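Local structure of YECBM32 (Yersinia enterocolitica, 2JDA) at residues A8-S16 with S44-Q54. The protein binds polygalacturonic acid, the backbone of plant pectin, as a periplasmic carbohydrate-binding module of the F5/8 type C domain family. Residues are numbered along the deposited sequence; the frame is centred on the assembly and turned at random.
Sequences AQIVAVTAS and SWVQLELDKEQ
Ser16 lies over the indole of Trp45, its CB 3.6 Å from the centroid of the five-membered ring and only 22° off the ring normal, a CH-pi contact. The ring reaches this place because Trp45 CG sits between its own backbone N and carbonyl carbon (chi1 55°), which folds the indole back over the Ala15-Ser16 backbone; Thr14 OG1 meets its edge in plane, 3.6 Å from CZ3. Ser16 OG in turn accepts a hydrogen bond from Trp45 N at 3.0 Å, while Ser16 N donates to Trp45 O, so that side chain and backbone together close this end of the pairing. Beside the indole, a water joins Thr14 OG1 to Gln47 O.

On the other face of the sheet Val13 packs its two methyls separately: CG1 meets Val46 CG2 at 3.7 Å, and CG2 lies alongside Leu48 CD2. Thr14 and Gln47 form a hydrogen-bonded antiparallel pair, N-H to O in both directions, and Glu49 N donates to Ala12 O (2.8 Å); these bonds set the register. It then slips by one residue at a classic beta bulge, where Glu49 O takes Val11 N at 2.8 Å and, weakly, Ala12 N. Past the bulge Ile10 CG1 reaches Leu50 CD2, and a water bound by Gln9 N bridges to Asp51 OD1, which Gln54 NE2 also grips from above the carboxylate plane.

Strand 10-15 is an outermost strand of the five-stranded antiparallel sheet of this beta-sandwich. Strand 44-50 separates it from strand 112-120, and Leu48 packs inward on Ile131 and Ile133 of strand 125-133 in the facing sheet.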
ATOM      1  N   ALA A   8       8.771  -9.046   4.680  1.00 23.04           N
ATOM      2  CA  ALA A   8       7.927  -9.445   5.785  1.00 21.69           C
ATOM      3  C   ALA A   8       6.667 -10.174   5.264  1.00 20.83           C
ATOM      4  O   ALA A   8       5.995  -9.772   4.275  1.00 22.97           O
ATOM      5  CB  ALA A   8       7.537  -8.230   6.574  1.00 20.66           C
ATOM      6  N   GLN A   9       6.312 -11.240   5.928  1.00 18.79           N
ATOM      7  CA  GLN A   9       5.202 -12.073   5.465  1.00 19.55           C
ATOM      8  C   GLN A   9       3.902 -11.372   5.793  1.00 18.08           C
ATOM      9  O   GLN A   9       3.631 -11.134   6.944  1.00 17.07           O
ATOM     10  CB  GLN A   9       5.226 -13.430   6.195  1.00 21.50           C
ATOM     11  CG  GLN A   9       3.998 -14.327   5.823  1.00 26.83           C
ATOM     12  CD  GLN A   9       3.949 -15.701   6.506  1.00 32.33           C
ATOM     13  OE1 GLN A   9       4.736 -15.986   7.414  1.00 34.43           O
ATOM     14  NE2 GLN A   9       2.977 -16.544   6.074  1.00 35.85           N
ATOM     15  N   ILE A  10       3.118 -11.086   4.765  1.00 17.07           N
ATOM     16  CA  ILE A  10       1.741 -10.619   4.959  1.00 16.63           C
ATOM     17  C   ILE A  10       0.835 -11.825   5.078  1.00 16.30           C
ATOM     18  O   ILE A  10       0.685 -12.589   4.093  1.00 19.67           O
ATOM     19  CB  ILE A  10       1.319  -9.689   3.800  1.00 17.03           C
ATOM     20  CG1 ILE A  10       2.221  -8.435   3.751  1.00 16.55           C
ATOM     21  CG2 ILE A  10      -0.165  -9.297   3.929  1.00 16.85           C
ATOM     22  CD1 ILE A  10       2.169  -7.671   2.457  1.00 17.99           C
ATOM     23  N   VAL A  11       0.283 -12.037   6.255  1.00 16.00           N
ATOM     24  CA  VAL A  11      -0.598 -13.197   6.513  1.00 16.79           C
ATOM     25  C   VAL A  11      -2.083 -12.932   6.370  1.00 15.63           C
ATOM     26  O   VAL A  11      -2.863 -13.855   6.190  1.00 16.72           O
ATOM     27  CB  VAL A  11      -0.385 -13.809   7.912  1.00 17.10           C
ATOM     28  CG1 VAL A  11       1.014 -14.311   8.030  1.00 19.35           C
ATOM     29  CG2 VAL A  11      -0.727 -12.865   9.059  1.00 16.60           C
ATOM     30  N   ALA A  12      -2.487 -11.678   6.342  1.00 14.61           N
ATOM     31  CA  ALA A  12      -3.907 -11.353   6.262  1.00 13.94           C
ATOM     32  C   ALA A  12      -4.032  -9.946   5.724  1.00 13.53           C
ATOM     33  O   ALA A  12      -3.243  -9.085   6.073  1.00 14.05           O
ATOM     34  CB  ALA A  12      -4.553 -11.471   7.585  1.00 14.62           C
ATOM     35  N   VAL A  13      -4.998  -9.764   4.853  1.00 10.93           N
ATOM     36  CA  VAL A  13      -5.315  -8.464   4.286  1.00 10.60           C
ATOM     37  C   VAL A  13      -6.794  -8.224   4.513  1.00 11.17           C
ATOM     38  O   VAL A  13      -7.617  -9.144   4.303  1.00 12.15           O
ATOM     39  CB  VAL A  13      -5.004  -8.366   2.777  1.00 10.30           C
ATOM     40  CG1 VAL A  13      -5.361  -6.976   2.229  1.00 12.03           C
ATOM     41  CG2 VAL A  13      -3.587  -8.711   2.502  1.00 11.35           C
ATOM     42  N   THR A  14      -7.148  -7.009   4.917  1.00  9.91           N
ATOM     43  CA  THR A  14      -8.541  -6.590   5.038  1.00 10.06           C
ATOM     44  C   THR A  14      -8.665  -5.250   4.339  1.00  9.80           C
ATOM     45  O   THR A  14      -7.677  -4.540   4.135  1.00  9.80           O
ATOM     46  CB  THR A  14      -9.020  -6.520   6.490  1.00 10.90           C
ATOM     47  OG1 THR A  14      -8.129  -5.684   7.246  1.00 11.92           O
ATOM     48  CG2 THR A  14      -9.016  -7.863   7.139  1.00 12.10           C
ATOM     49  N   ALA A  15      -9.875  -4.853   4.026  1.00 10.26           N
ATOM     50  CA  ALA A  15     -10.098  -3.561   3.394  1.00  9.87           C
ATOM     51  C   ALA A  15     -11.494  -3.000   3.683  1.00  9.74           C
ATOM     52  O   ALA A  15     -12.420  -3.730   4.048  1.00 10.50           O
ATOM     53  CB  ALA A  15      -9.862  -3.656   1.897  1.00 10.20           C
ATOM     54  N   SER A  16     -11.641  -1.692   3.459  1.00  9.26           N
ATOM     55  CA  SER A  16     -12.908  -1.034   3.582  1.00 10.06           C
ATOM     56  C   SER A  16     -13.940  -1.579   2.602  1.00 10.90           C
ATOM     57  O   SER A  16     -15.130  -1.551   2.910  1.00 11.37           O
ATOM     58  CB  SER A  16     -12.740   0.453   3.291  1.00 10.84           C
ATOM     59  OG  SER A  16     -12.158   0.695   2.061  1.00 10.91           O
ATOM     60  N   SER A  44     -10.957   5.033   1.152  1.00  9.73           N
ATOM     61  CA  SER A  44     -10.899   3.616   1.399  1.00 10.05           C
ATOM     62  C   SER A  44      -9.692   3.306   2.306  1.00  8.75           C
ATOM     63  O   SER A  44      -8.888   4.210   2.638  1.00  9.18           O
ATOM     64  CB  SER A  44     -10.785   2.896   0.086  1.00 10.14           C
ATOM     65  OG  SER A  44     -11.887   3.154  -0.752  1.00 12.57           O
ATOM     66  N   TRP A  45      -9.533   2.057   2.659  1.00  9.40           N
ATOM     67  CA  TRP A  45      -8.327   1.628   3.370  1.00  9.74           C
ATOM     68  C   TRP A  45      -8.086   0.177   3.065  1.00  9.30           C
ATOM     69  O   TRP A  45      -8.999  -0.579   2.775  1.00  9.51           O
ATOM     70  CB  TRP A  45      -8.384   1.880   4.904  1.00  9.11           C
ATOM     71  CG  TRP A  45      -9.543   1.289   5.601  1.00 10.50           C
ATOM     72  CD1 TRP A  45     -10.750   1.876   5.814  1.00  9.68           C
ATOM     73  CD2 TRP A  45      -9.687  -0.075   6.013  1.00  8.93           C
ATOM     74  NE1 TRP A  45     -11.614   0.972   6.400  1.00 11.31           N
ATOM     75  CE2 TRP A  45     -10.980  -0.232   6.526  1.00  9.13           C
ATOM     76  CE3 TRP A  45      -8.825  -1.182   6.040  1.00  9.44           C
ATOM     77  CZ2 TRP A  45     -11.446  -1.434   7.034  1.00 10.10           C
ATOM     78  CZ3 TRP A  45      -9.285  -2.368   6.583  1.00  9.80           C
ATOM     79  CH2 TRP A  45     -10.590  -2.492   7.060  1.00 11.44           C
ATOM     80  N   VAL A  46      -6.812  -0.211   3.128  1.00  8.97           N
ATOM     81  CA  VAL A  46      -6.370  -1.600   3.025  1.00  9.09           C
ATOM     82  C   VAL A  46      -5.339  -1.820   4.108  1.00  8.95           C
ATOM     83  O   VAL A  46      -4.459  -0.962   4.329  1.00 10.04           O
ATOM     84  CB  VAL A  46      -5.868  -1.905   1.601  1.00  9.10           C
ATOM     85  CG1 VAL A  46      -4.670  -1.048   1.172  1.00 10.59           C
ATOM     86  CG2 VAL A  46      -5.537  -3.404   1.479  1.00  9.55           C
ATOM     87  N   GLN A  47      -5.491  -2.930   4.825  1.00  9.36           N
ATOM     88  CA  GLN A  47      -4.706  -3.210   6.031  1.00  8.60           C
ATOM     89  C   GLN A  47      -4.004  -4.533   5.889  1.00  9.03           C
ATOM     90  O   GLN A  47      -4.598  -5.529   5.542  1.00 10.28           O
ATOM     91  CB  GLN A  47      -5.596  -3.198   7.254  1.00  9.96           C
ATOM     92  CG  GLN A  47      -4.909  -3.533   8.569  1.00 10.59           C
ATOM     93  CD  GLN A  47      -5.867  -3.473   9.727  1.00 11.24           C
ATOM     94  OE1 GLN A  47      -6.404  -2.407   9.996  1.00 13.63           O
ATOM     95  NE2 GLN A  47      -6.123  -4.620  10.390  1.00 14.31           N
ATOM     96  N   LEU A  48      -2.706  -4.506   6.112  1.00  9.85           N
ATOM     97  CA  LEU A  48      -1.783  -5.628   5.974  1.00  9.96           C
ATOM     98  C   LEU A  48      -1.396  -6.095   7.353  1.00 10.66           C
ATOM     99  O   LEU A  48      -0.873  -5.287   8.163  1.00 11.48           O
ATOM    100  CB  LEU A  48      -0.547  -5.213   5.200  1.00 10.97           C
ATOM    101  CG  LEU A  48      -0.791  -4.472   3.918  1.00 13.79           C
ATOM    102  CD1 LEU A  48       0.519  -3.963   3.352  1.00 18.26           C
ATOM    103  CD2 LEU A  48      -1.550  -5.302   2.921  1.00 16.32           C
ATOM    104  N   GLU A  49      -1.667  -7.353   7.666  1.00 11.74           N
ATOM    105  CA  GLU A  49      -1.230  -7.956   8.927  1.00 12.90           C
ATOM    106  C   GLU A  49      -0.051  -8.836   8.641  1.00 12.36           C
ATOM    107  O   GLU A  49      -0.105  -9.679   7.742  1.00 13.67           O
ATOM    108  CB  GLU A  49      -2.358  -8.795   9.556  1.00 13.49           C
ATOM    109  CG  GLU A  49      -1.958  -9.470  10.869  1.00 14.63           C
ATOM    110  CD  GLU A  49      -3.063 -10.324  11.461  1.00 18.71           C
ATOM    111  OE1 GLU A  49      -4.267 -10.047  11.178  1.00 19.65           O
ATOM    112  OE2 GLU A  49      -2.700 -11.223  12.284  1.00 22.04           O
ATOM    113  N   LEU A  50       1.036  -8.592   9.373  1.00 12.90           N
ATOM    114  CA  LEU A  50       2.260  -9.392   9.281  1.00 13.59           C
ATOM    115  C   LEU A  50       2.161 -10.594  10.216  1.00 15.27           C
ATOM    116  O   LEU A  50       1.357 -10.611  11.136  1.00 14.91           O
ATOM    117  CB  LEU A  50       3.490  -8.552   9.604  1.00 13.52           C
ATOM    118  CG  LEU A  50       3.591  -7.232   8.825  1.00 14.66           C
ATOM    119  CD1 LEU A  50       4.851  -6.496   9.209  1.00 14.81           C
ATOM    120  CD2 LEU A  50       3.555  -7.487   7.334  1.00 16.94           C
ATOM    121  N   ASP A  51       3.080 -11.534  10.034  1.00 18.84           N
ATOM    122  CA  ASP A  51       3.061 -12.741  10.884  1.00 21.28           C
ATOM    123  C   ASP A  51       3.350 -12.431  12.354  1.00 21.63           C
ATOM    124  O   ASP A  51       2.833 -13.068  13.279  1.00 22.97           O
ATOM    125  CB  ASP A  51       4.047 -13.772  10.301  1.00 22.26           C
ATOM    126  CG  ASP A  51       5.499 -13.295  10.344  1.00 26.49           C
ATOM    127  OD1 ASP A  51       5.838 -12.207   9.783  1.00 27.94           O
ATOM    128  OD2 ASP A  51       6.388 -13.996  10.925  1.00 28.76           O
ATOM    129  N   LYS A  52       4.179 -11.405  12.600  1.00 21.18           N
ATOM    130  CA  LYS A  52       4.463 -10.944  13.938  1.00 20.27           C
ATOM    131  C   LYS A  52       4.880  -9.472  13.929  1.00 18.07           C
ATOM    132  O   LYS A  52       5.244  -8.936  12.869  1.00 18.26           O
ATOM    133  CB  LYS A  52       5.644 -11.725  14.551  1.00 21.77           C
ATOM    134  CG  LYS A  52       6.868 -11.705  13.700  1.00 22.54           C
ATOM    135  CD  LYS A  52       8.077 -12.460  14.311  1.00 27.85           C
ATOM    136  CE  LYS A  52       9.091 -12.561  13.188  1.00 32.24           C
ATOM    137  NZ  LYS A  52       9.993 -11.358  13.103  1.00 35.94           N
ATOM    138  N   GLU A  53       4.865  -8.875  15.103  1.00 18.03           N
ATOM    139  CA  GLU A  53       5.469  -7.562  15.280  1.00 17.04           C
ATOM    140  C   GLU A  53       6.945  -7.631  14.912  1.00 14.67           C
ATOM    141  O   GLU A  53       7.703  -8.509  15.364  1.00 15.47           O
ATOM    142  CB  GLU A  53       5.386  -6.984  16.706  1.00 18.14           C
ATOM    143  CG  GLU A  53       4.068  -6.782  17.355  1.00 20.91           C
ATOM    144  CD  GLU A  53       4.192  -6.177  18.733  1.00 19.33           C
ATOM    145  OE1 GLU A  53       3.140  -6.035  19.342  1.00 24.43           O
ATOM    146  OE2 GLU A  53       5.315  -5.889  19.278  1.00 24.00           O
ATOM    147  N   GLN A  54       7.376  -6.707  14.063  1.00 13.16           N
ATOM    148  CA  GLN A  54       8.732  -6.708  13.585  1.00 12.88           C
ATOM    149  C   GLN A  54       9.140  -5.346  13.027  1.00 12.38           C
ATOM    150  O   GLN A  54       8.299  -4.465  12.842  1.00 11.91           O
ATOM    151  CB  GLN A  54       8.911  -7.764  12.529  1.00 13.86           C
ATOM    152  CG  GLN A  54       8.057  -7.529  11.275  1.00 14.63           C
ATOM    153  CD  GLN A  54       8.006  -8.771  10.413  1.00 17.76           C
ATOM    154  OE1 GLN A  54       8.937  -9.028   9.646  1.00 20.61           O
ATOM    155  NE2 GLN A  54       6.942  -9.545  10.564  1.00 18.83           N
TER
HETATM  156  O   HOH W   1       7.887 -11.866   8.336  1.00 28.09           O
HETATM  157  O   HOH W   2      -5.666  -6.801   7.985  1.00 13.86           O
HETATM  158  O   HOH W   3     -13.854   1.397   0.178  1.00 15.82           O